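Local coordinates for amidohydrolase family protein (Acinetobacter baumannii, PDB 4I6K) that probably hydrolyses the lactone ring of 2-pyrone-4,6-dicarboxylic acid, as an amidohydrolase-family enzyme, and binds citric acid in the crystal, at residues F142-E147 against N170-D175; N109-L114 against L149-E154. All coordinates share one frame; numbering follows the deposited sequence.

Interaction 1. Residues F142-E147 against N170-D175; sequences FLRNVE and NEYSFD
Glu147 swings CG trans to its own amide nitrogen (chi1 -173°) and stays extended from there, which carries its carboxylate from the helix to the backbone of Ser173, while a bend at chi2 (-54°) folds Arg144 back toward Tyr172. The two helix side chains, three residues apart, are joined to each other: Arg144 NH2 donates to Glu147 OE1 at 2.6 Å in a salt bridge that uses the syn lone pair of the oxygen. The other oxygen, OE2, receives Ser173 N at 2.7 Å and Ser173 OG at 3.1 Å, the two donors arriving from opposite faces of the carboxylate plane on its anti side. Glutamate is long enough to reach the loop and can divide its oxygens between arginine and serine, which adds a hydroxyl to its N-H. Arginine offers both a flat face and several N-H groups. Its guanidinium covers the CD1-CE1 rim of one Tyr172 face, CD1 sitting over its centre, the planes 37° apart, and NH1 makes a weak bond of 2.7 Å to Glu171 O. A water bridges Arg144 NE and Tyr172 OH. Beneath this polar layer, Leu143 CB packs 3.3 Å from Tyr172 CE1, and Leu143 CD2 lies 3.9 Å from Phe174 CZ, apolar groups where the contact is buried. The Phe174 ring turns an edge to the helix backbone and also touches Val153 of strand 152-156. Helix 137-148 is thus fastened to the loop between helix 159-169 and strand 176-178. The arginine's charge and the two donors on OE2 would probably favour the ionised glutamate; bonds at both oxygens limit rotation of the carboxylate.

Interaction 2. Residues N109-L114 against L149-E154; sequences NELVNL and LNWQVE
Leu149 and Trp151, on the turn that leads out of helix 137-148, both reach helix 108-115. From CB, against which Val146 CG1 packs, Trp151 heads for helix 108-115. The indole beyond has Leu149 CD1 4.3 Å above one face and over the centre of the ring system. Farther out, Trp151 CZ2 comes to 3.6 Å from Leu111 O, a carbonyl oxygen that touches the indole without a hydrogen bond. The far corner, CH2, lies 3.5 Å from the same Leu111 O and 3.9 Å from Leu114 CB, which meets the ring at its edge. Tryptophan suits the place because its long, flat ring spans the distance from the start of a strand to the neighbouring helix. Leu149, with CG opposite the carbonyl carbon (chi1 -70°), sends both methyls to that helix, CD1 3.7 Å from Leu111 CB and CD2 4.2 Å from Val112 CG2. Branched aliphatic residues fit here since between the side chains the packing is apolar. Asn150, the first residue to leave helical angles, has the positive phi (68°) of a Schellman motif, a conformation asparagine tolerates well. Lys115, at the end of helix 108-115, hydrogen-bonds to Leu149 O through NZ. The indole also touches Ile119 and Val122, and Leu111 rests on Phe142 and Asn145, placing the contact where helices 108-115 and 137-148, neighbours in the outer layer, pack together over strand 119-125, with Trp151 leading into strand 152-156.

Both contacts involve helix 137-148 and what follows it, on the outer layer of the eight-stranded parallel beta/alpha barrel expected of an amidohydrolase. Interaction 1 pairs this helix with the loop leading to strand 176-178; interaction 2 pairs the turn after it with the preceding helix 108-115. They adjoin through Phe174 CB, which packs against the carbonyl oxygen Trp151 O, and through a probable hydrogen bond from Val153 N to Asp175 O. Interaction 1 grades from buried aromatics to a charged, partly exposed network, whereas interaction 2 is smaller and mostly buried, relying on aliphatic and indole packing between the segments.

Interaction 1. Residues F142-E147 against N170-D175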
ATOM      1  N   PHE A 142      15.299 -13.998  -3.848  1.00 50.94           N
ATOM      2  CA  PHE A 142      14.521 -12.848  -4.282  1.00 48.08           C
ATOM      3  C   PHE A 142      14.654 -11.742  -3.250  1.00 42.51           C
ATOM      4  O   PHE A 142      15.017 -10.613  -3.569  1.00 49.61           O
ATOM      5  CB  PHE A 142      13.051 -13.243  -4.406  1.00 50.32           C
ATOM      6  CG  PHE A 142      12.159 -12.115  -4.818  1.00 43.98           C
ATOM      7  CD1 PHE A 142      11.157 -11.673  -3.986  1.00 49.87           C
ATOM      8  CD2 PHE A 142      12.335 -11.493  -6.035  1.00 40.65           C
ATOM      9  CE1 PHE A 142      10.339 -10.643  -4.368  1.00 49.79           C
ATOM     10  CE2 PHE A 142      11.527 -10.466  -6.414  1.00 45.78           C
ATOM     11  CZ  PHE A 142      10.528 -10.038  -5.584  1.00 41.87           C
ATOM     12  N   LEU A 143      14.367 -12.090  -1.999  1.00 43.54           N
ATOM     13  CA  LEU A 143      14.303 -11.110  -0.925  1.00 46.06           C
ATOM     14  C   LEU A 143      15.632 -10.453  -0.645  1.00 43.59           C
ATOM     15  O   LEU A 143      15.675  -9.264  -0.387  1.00 39.70           O
ATOM     16  CB  LEU A 143      13.754 -11.738   0.345  1.00 46.86           C
ATOM     17  CG  LEU A 143      12.270 -12.055   0.244  1.00 51.40           C
ATOM     18  CD1 LEU A 143      11.846 -12.895   1.419  1.00 42.24           C
ATOM     19  CD2 LEU A 143      11.440 -10.764   0.153  1.00 35.34           C
ATOM     20  N   ARG A 144      16.718 -11.221  -0.683  1.00 40.91           N
ATOM     21  CA  ARG A 144      18.043 -10.621  -0.535  1.00 42.95           C
ATOM     22  C   ARG A 144      18.297  -9.616  -1.654  1.00 41.39           C
ATOM     23  O   ARG A 144      18.933  -8.581  -1.455  1.00 37.63           O
ATOM     24  CB  ARG A 144      19.120 -11.700  -0.507  1.00 44.47           C
ATOM     25  CG  ARG A 144      19.144 -12.477   0.796  1.00 48.59           C
ATOM     26  CD  ARG A 144      19.273 -11.532   1.967  1.00 50.17           C
ATOM     27  NE  ARG A 144      18.914 -12.154   3.243  1.00 57.66           N
ATOM     28  CZ  ARG A 144      18.991 -11.532   4.418  1.00 54.36           C
ATOM     29  NH1 ARG A 144      18.640 -12.160   5.544  1.00 50.20           N
ATOM     30  NH2 ARG A 144      19.427 -10.275   4.463  1.00 42.19           N
ATOM     31  N   ASN A 145      17.772  -9.916  -2.837  1.00 43.47           N
ATOM     32  CA  ASN A 145      17.887  -8.989  -3.957  1.00 47.25           C
ATOM     33  C   ASN A 145      17.151  -7.668  -3.735  1.00 47.65           C
ATOM     34  O   ASN A 145      17.721  -6.596  -3.946  1.00 48.73           O
ATOM     35  CB  ASN A 145      17.407  -9.649  -5.240  1.00 38.69           C
ATOM     36  CG  ASN A 145      18.423 -10.604  -5.806  1.00 53.19           C
ATOM     37  OD1 ASN A 145      19.631 -10.357  -5.744  1.00 65.18           O
ATOM     38  ND2 ASN A 145      17.945 -11.701  -6.371  1.00 42.81           N
ATOM     39  N   VAL A 146      15.886  -7.760  -3.317  1.00 47.58           N
ATOM     40  CA  VAL A 146      15.096  -6.591  -2.941  1.00 44.58           C
ATOM     41  C   VAL A 146      15.820  -5.765  -1.868  1.00 42.01           C
ATOM     42  O   VAL A 146      15.884  -4.538  -1.939  1.00 38.04           O
ATOM     43  CB  VAL A 146      13.670  -6.988  -2.409  1.00 43.16           C
ATOM     44  CG1 VAL A 146      12.837  -5.741  -2.044  1.00 39.46           C
ATOM     45  CG2 VAL A 146      12.918  -7.808  -3.426  1.00 38.99           C
ATOM     46  N   GLU A 147      16.324  -6.445  -0.846  1.00 42.53           N
ATOM     47  CA  GLU A 147      17.102  -5.771   0.192  1.00 46.78           C
ATOM     48  C   GLU A 147      18.267  -4.962  -0.415  1.00 50.78           C
ATOM     49  O   GLU A 147      18.458  -3.789  -0.094  1.00 48.47           O
ATOM     50  CB  GLU A 147      17.634  -6.817   1.149  1.00 39.65           C
ATOM     51  CG  GLU A 147      18.322  -6.292   2.379  1.00 41.85           C
ATOM     52  CD  GLU A 147      18.816  -7.435   3.239  1.00 40.72           C
ATOM     53  OE1 GLU A 147      19.258  -8.456   2.672  1.00 48.81           O
ATOM     54  OE2 GLU A 147      18.750  -7.327   4.475  1.00 40.19           O
ATOM     55  N   ASN A 170      11.347 -10.222   9.245  1.00 40.10           N
ATOM     56  CA  ASN A 170      12.231  -9.674  10.285  1.00 52.54           C
ATOM     57  C   ASN A 170      13.711  -9.798   9.953  1.00 48.56           C
ATOM     58  O   ASN A 170      14.544  -9.068  10.505  1.00 51.00           O
ATOM     59  CB  ASN A 170      11.980 -10.359  11.629  1.00 53.54           C
ATOM     60  CG  ASN A 170      10.899  -9.692  12.414  1.00 40.32           C
ATOM     61  OD1 ASN A 170      10.261  -8.772  11.927  1.00 50.59           O
ATOM     62  ND2 ASN A 170      10.689 -10.140  13.643  1.00 42.34           N
ATOM     63  N   GLU A 171      14.025 -10.727   9.051  1.00 44.63           N
ATOM     64  CA  GLU A 171      15.399 -11.099   8.741  1.00 38.95           C
ATOM     65  C   GLU A 171      16.083 -10.264   7.655  1.00 45.60           C
ATOM     66  O   GLU A 171      17.188 -10.585   7.235  1.00 41.00           O
ATOM     67  CB  GLU A 171      15.446 -12.560   8.331  1.00 37.95           C
ATOM     68  CG  GLU A 171      14.770 -13.486   9.309  1.00 50.43           C
ATOM     69  CD  GLU A 171      15.092 -14.935   9.039  1.00 56.75           C
ATOM     70  OE1 GLU A 171      14.925 -15.761   9.965  1.00 57.76           O
ATOM     71  OE2 GLU A 171      15.521 -15.241   7.904  1.00 50.83           O
ATOM     72  N   TYR A 172      15.435  -9.199   7.204  1.00 40.35           N
ATOM     73  CA  TYR A 172      15.952  -8.413   6.099  1.00 41.84           C
ATOM     74  C   TYR A 172      15.941  -6.962   6.503  1.00 37.61           C
ATOM     75  O   TYR A 172      15.117  -6.553   7.302  1.00 40.66           O
ATOM     76  CB  TYR A 172      15.074  -8.593   4.861  1.00 45.09           C
ATOM     77  CG  TYR A 172      14.952 -10.020   4.419  1.00 41.01           C
ATOM     78  CD1 TYR A 172      15.771 -10.524   3.417  1.00 41.81           C
ATOM     79  CD2 TYR A 172      14.027 -10.877   5.011  1.00 43.25           C
ATOM     80  CE1 TYR A 172      15.679 -11.848   3.009  1.00 29.20           C
ATOM     81  CE2 TYR A 172      13.920 -12.204   4.605  1.00 43.85           C
ATOM     82  CZ  TYR A 172      14.757 -12.683   3.610  1.00 47.96           C
ATOM     83  OH  TYR A 172      14.667 -13.991   3.195  1.00 48.21           O
ATOM     84  N   SER A 173      16.796  -6.168   5.898  1.00 49.13           N
ATOM     85  CA  SER A 173      16.953  -4.770   6.250  1.00 51.42           C
ATOM     86  C   SER A 173      15.972  -3.818   5.609  1.00 48.16           C
ATOM     87  O   SER A 173      16.025  -2.638   5.867  1.00 50.01           O
ATOM     88  CB  SER A 173      18.345  -4.305   5.904  1.00 46.69           C
ATOM     89  OG  SER A 173      19.285  -5.100   6.563  1.00 78.11           O
ATOM     90  N   PHE A 174      15.114  -4.312   4.742  1.00 38.43           N
ATOM     91  CA  PHE A 174      14.173  -3.415   4.055  1.00 41.91           C
ATOM     92  C   PHE A 174      12.998  -2.943   4.897  1.00 46.65           C
ATOM     93  O   PHE A 174      12.619  -3.564   5.895  1.00 56.36           O
ATOM     94  CB  PHE A 174      13.659  -4.000   2.723  1.00 40.59           C
ATOM     95  CG  PHE A 174      13.198  -5.453   2.804  1.00 46.86           C
ATOM     96  CD1 PHE A 174      12.179  -5.838   3.670  1.00 38.09           C
ATOM     97  CD2 PHE A 174      13.770  -6.425   1.978  1.00 39.91           C
ATOM     98  CE1 PHE A 174      11.758  -7.169   3.733  1.00 53.45           C
ATOM     99  CE2 PHE A 174      13.344  -7.760   2.031  1.00 35.27           C
ATOM    100  CZ  PHE A 174      12.345  -8.129   2.906  1.00 39.79           C
ATOM    101  N   ASP A 175      12.422  -1.827   4.472  1.00 52.31           N
ATOM    102  CA  ASP A 175      11.170  -1.342   5.025  1.00 51.67           C
ATOM    103  C   ASP A 175      10.051  -2.310   4.675  1.00 48.40           C
ATOM    104  O   ASP A 175       9.980  -2.803   3.552  1.00 45.81           O
ATOM    105  CB  ASP A 175      10.862   0.025   4.425  1.00 46.10           C
ATOM    106  CG  ASP A 175      11.905   1.057   4.792  1.00 57.36           C
ATOM    107  OD1 ASP A 175      12.465   1.705   3.880  1.00 54.72           O
ATOM    108  OD2 ASP A 175      12.176   1.203   6.005  1.00 56.34           O
TER
HETATM  109  O   HOH W   1      17.454 -14.872   3.498  1.00 63.09           O

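Interaction 2. Residues N109-L114 against L149-E154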
ATOM      1  N   ASN A 109      18.738  -8.780 -12.550  1.00 62.25           N
ATOM      2  CA  ASN A 109      18.861  -7.796 -13.604  1.00 64.10           C
ATOM      3  C   ASN A 109      17.531  -7.157 -13.967  1.00 59.53           C
ATOM      4  O   ASN A 109      17.450  -5.938 -14.116  1.00 61.10           O
ATOM      5  CB  ASN A 109      19.493  -8.356 -14.869  1.00 63.71           C
ATOM      6  CG  ASN A 109      19.432  -7.355 -16.006  1.00 73.83           C
ATOM      7  OD1 ASN A 109      18.661  -7.522 -16.951  1.00 88.49           O
ATOM      8  ND2 ASN A 109      20.193  -6.268 -15.883  1.00 64.33           N
ATOM      9  N   GLU A 110      16.501  -7.986 -14.131  1.00 61.46           N
ATOM     10  CA  GLU A 110      15.164  -7.507 -14.469  1.00 53.92           C
ATOM     11  C   GLU A 110      14.704  -6.489 -13.422  1.00 52.31           C
ATOM     12  O   GLU A 110      14.312  -5.368 -13.756  1.00 54.14           O
ATOM     13  CB  GLU A 110      14.204  -8.689 -14.538  1.00 61.67           C
ATOM     14  CG  GLU A 110      12.986  -8.472 -15.429  1.00 86.93           C
ATOM     15  CD  GLU A 110      13.350  -8.257 -16.896  1.00 97.42           C
ATOM     16  OE1 GLU A 110      13.833  -7.153 -17.232  1.00107.80           O
ATOM     17  OE2 GLU A 110      13.135  -9.183 -17.715  1.00 92.44           O
ATOM     18  N   LEU A 111      14.791  -6.882 -12.153  1.00 51.46           N
ATOM     19  CA  LEU A 111      14.499  -5.983 -11.030  1.00 49.55           C
ATOM     20  C   LEU A 111      15.271  -4.678 -11.114  1.00 49.23           C
ATOM     21  O   LEU A 111      14.718  -3.598 -10.896  1.00 54.22           O
ATOM     22  CB  LEU A 111      14.845  -6.661  -9.709  1.00 56.16           C
ATOM     23  CG  LEU A 111      14.312  -8.071  -9.481  1.00 54.00           C
ATOM     24  CD1 LEU A 111      14.827  -8.582  -8.153  1.00 68.00           C
ATOM     25  CD2 LEU A 111      12.801  -8.072  -9.507  1.00 51.23           C
ATOM     26  N   VAL A 112      16.564  -4.772 -11.402  1.00 52.08           N
ATOM     27  CA  VAL A 112      17.363  -3.565 -11.593  1.00 55.14           C
ATOM     28  C   VAL A 112      16.712  -2.683 -12.657  1.00 54.46           C
ATOM     29  O   VAL A 112      16.709  -1.457 -12.547  1.00 46.53           O
ATOM     30  CB  VAL A 112      18.802  -3.898 -12.026  1.00 54.03           C
ATOM     31  CG1 VAL A 112      19.565  -2.624 -12.352  1.00 46.64           C
ATOM     32  CG2 VAL A 112      19.502  -4.706 -10.941  1.00 46.08           C
ATOM     33  N   ASN A 113      16.150  -3.318 -13.682  1.00 53.80           N
ATOM     34  CA  ASN A 113      15.522  -2.574 -14.770  1.00 56.01           C
ATOM     35  C   ASN A 113      14.251  -1.850 -14.337  1.00 63.47           C
ATOM     36  O   ASN A 113      14.043  -0.679 -14.680  1.00 61.39           O
ATOM     37  CB  ASN A 113      15.272  -3.473 -15.979  1.00 56.00           C
ATOM     38  CG  ASN A 113      16.452  -3.483 -16.948  1.00 64.87           C
ATOM     39  OD1 ASN A 113      17.582  -3.802 -16.574  1.00 62.03           O
ATOM     40  ND2 ASN A 113      16.190  -3.130 -18.197  1.00 67.06           N
ATOM     41  N   LEU A 114      13.407  -2.541 -13.573  1.00 57.99           N
ATOM     42  CA  LEU A 114      12.239  -1.894 -12.992  1.00 49.12           C
ATOM     43  C   LEU A 114      12.669  -0.741 -12.106  1.00 44.58           C
ATOM     44  O   LEU A 114      12.059   0.331 -12.138  1.00 47.23           O
ATOM     45  CB  LEU A 114      11.385  -2.893 -12.208  1.00 47.56           C
ATOM     46  CG  LEU A 114      10.813  -3.978 -13.124  1.00 56.50           C
ATOM     47  CD1 LEU A 114      10.379  -5.182 -12.322  1.00 45.42           C
ATOM     48  CD2 LEU A 114       9.665  -3.433 -13.998  1.00 49.04           C
ATOM     49  N   LEU A 149      18.515  -3.730  -3.253  1.00 52.67           N
ATOM     50  CA  LEU A 149      18.044  -2.640  -4.097  1.00 52.33           C
ATOM     51  C   LEU A 149      17.433  -1.489  -3.303  1.00 54.39           C
ATOM     52  O   LEU A 149      17.018  -0.481  -3.884  1.00 46.16           O
ATOM     53  CB  LEU A 149      17.037  -3.157  -5.117  1.00 49.45           C
ATOM     54  CG  LEU A 149      17.635  -4.040  -6.213  1.00 60.81           C
ATOM     55  CD1 LEU A 149      16.524  -4.718  -7.019  1.00 54.88           C
ATOM     56  CD2 LEU A 149      18.548  -3.216  -7.120  1.00 42.29           C
ATOM     57  N   ASN A 150      17.378  -1.631  -1.984  1.00 43.08           N
ATOM     58  CA  ASN A 150      16.841  -0.568  -1.141  1.00 41.20           C
ATOM     59  C   ASN A 150      15.361  -0.409  -1.383  1.00 52.00           C
ATOM     60  O   ASN A 150      14.767   0.603  -1.029  1.00 49.11           O
ATOM     61  CB  ASN A 150      17.524   0.756  -1.441  1.00 53.67           C
ATOM     62  CG  ASN A 150      18.494   1.158  -0.370  1.00 71.79           C
ATOM     63  OD1 ASN A 150      19.095   0.305   0.296  1.00 69.91           O
ATOM     64  ND2 ASN A 150      18.656   2.467  -0.185  1.00 86.40           N
ATOM     65  N   TRP A 151      14.776  -1.421  -2.008  1.00 52.35           N
ATOM     66  CA  TRP A 151      13.357  -1.449  -2.260  1.00 44.66           C
ATOM     67  C   TRP A 151      12.625  -1.754  -0.980  1.00 47.73           C
ATOM     68  O   TRP A 151      13.181  -2.360  -0.073  1.00 46.91           O
ATOM     69  CB  TRP A 151      13.069  -2.553  -3.261  1.00 41.21           C
ATOM     70  CG  TRP A 151      13.108  -2.070  -4.638  1.00 45.23           C
ATOM     71  CD1 TRP A 151      13.512  -0.838  -5.060  1.00 42.86           C
ATOM     72  CD2 TRP A 151      12.748  -2.806  -5.809  1.00 39.33           C
ATOM     73  NE1 TRP A 151      13.411  -0.757  -6.426  1.00 40.63           N
ATOM     74  CE2 TRP A 151      12.949  -1.954  -6.912  1.00 46.96           C
ATOM     75  CE3 TRP A 151      12.266  -4.103  -6.031  1.00 36.67           C
ATOM     76  CZ2 TRP A 151      12.682  -2.354  -8.227  1.00 52.80           C
ATOM     77  CZ3 TRP A 151      11.997  -4.502  -7.336  1.00 46.78           C
ATOM     78  CH2 TRP A 151      12.213  -3.633  -8.418  1.00 41.31           C
ATOM     79  N   GLN A 152      11.364  -1.351  -0.911  1.00 47.66           N
ATOM     80  CA  GLN A 152      10.508  -1.752   0.196  1.00 40.59           C
ATOM     81  C   GLN A 152       9.716  -3.027  -0.185  1.00 48.32           C
ATOM     82  O   GLN A 152       9.591  -3.382  -1.375  1.00 39.39           O
ATOM     83  CB  GLN A 152       9.543  -0.619   0.514  1.00 46.14           C
ATOM     84  CG  GLN A 152       8.515  -0.387  -0.600  1.00 37.09           C
ATOM     85  CD  GLN A 152       7.506   0.670  -0.226  1.00 44.02           C
ATOM     86  OE1 GLN A 152       7.846   1.843  -0.113  1.00 47.09           O
ATOM     87  NE2 GLN A 152       6.258   0.258  -0.005  1.00 37.83           N
ATOM     88  N   VAL A 153       9.198  -3.719   0.827  1.00 39.81           N
ATOM     89  CA  VAL A 153       8.218  -4.785   0.615  1.00 40.97           C
ATOM     90  C   VAL A 153       6.853  -4.388   1.202  1.00 40.40           C
ATOM     91  O   VAL A 153       6.718  -4.202   2.414  1.00 43.41           O
ATOM     92  CB  VAL A 153       8.681  -6.132   1.217  1.00 40.24           C
ATOM     93  CG1 VAL A 153       7.572  -7.168   1.134  1.00 45.56           C
ATOM     94  CG2 VAL A 153       9.933  -6.632   0.513  1.00 38.91           C
ATOM     95  N   GLU A 154       5.856  -4.261   0.324  1.00 40.57           N
ATOM     96  CA  GLU A 154       4.497  -3.853   0.693  1.00 36.55           C
ATOM     97  C   GLU A 154       3.587  -5.071   0.836  1.00 43.38           C
ATOM     98  O   GLU A 154       3.597  -5.969  -0.013  1.00 38.96           O
ATOM     99  CB  GLU A 154       3.935  -2.891  -0.366  1.00 41.69           C
ATOM    100  CG  GLU A 154       2.563  -2.287  -0.044  1.00 45.69           C
ATOM    101  CD  GLU A 154       2.028  -1.389  -1.172  1.00 47.66           C
ATOM    102  OE1 GLU A 154       2.635  -1.350  -2.268  1.00 51.80           O
ATOM    103  OE2 GLU A 154       0.997  -0.717  -0.957  1.00 48.88           O
TER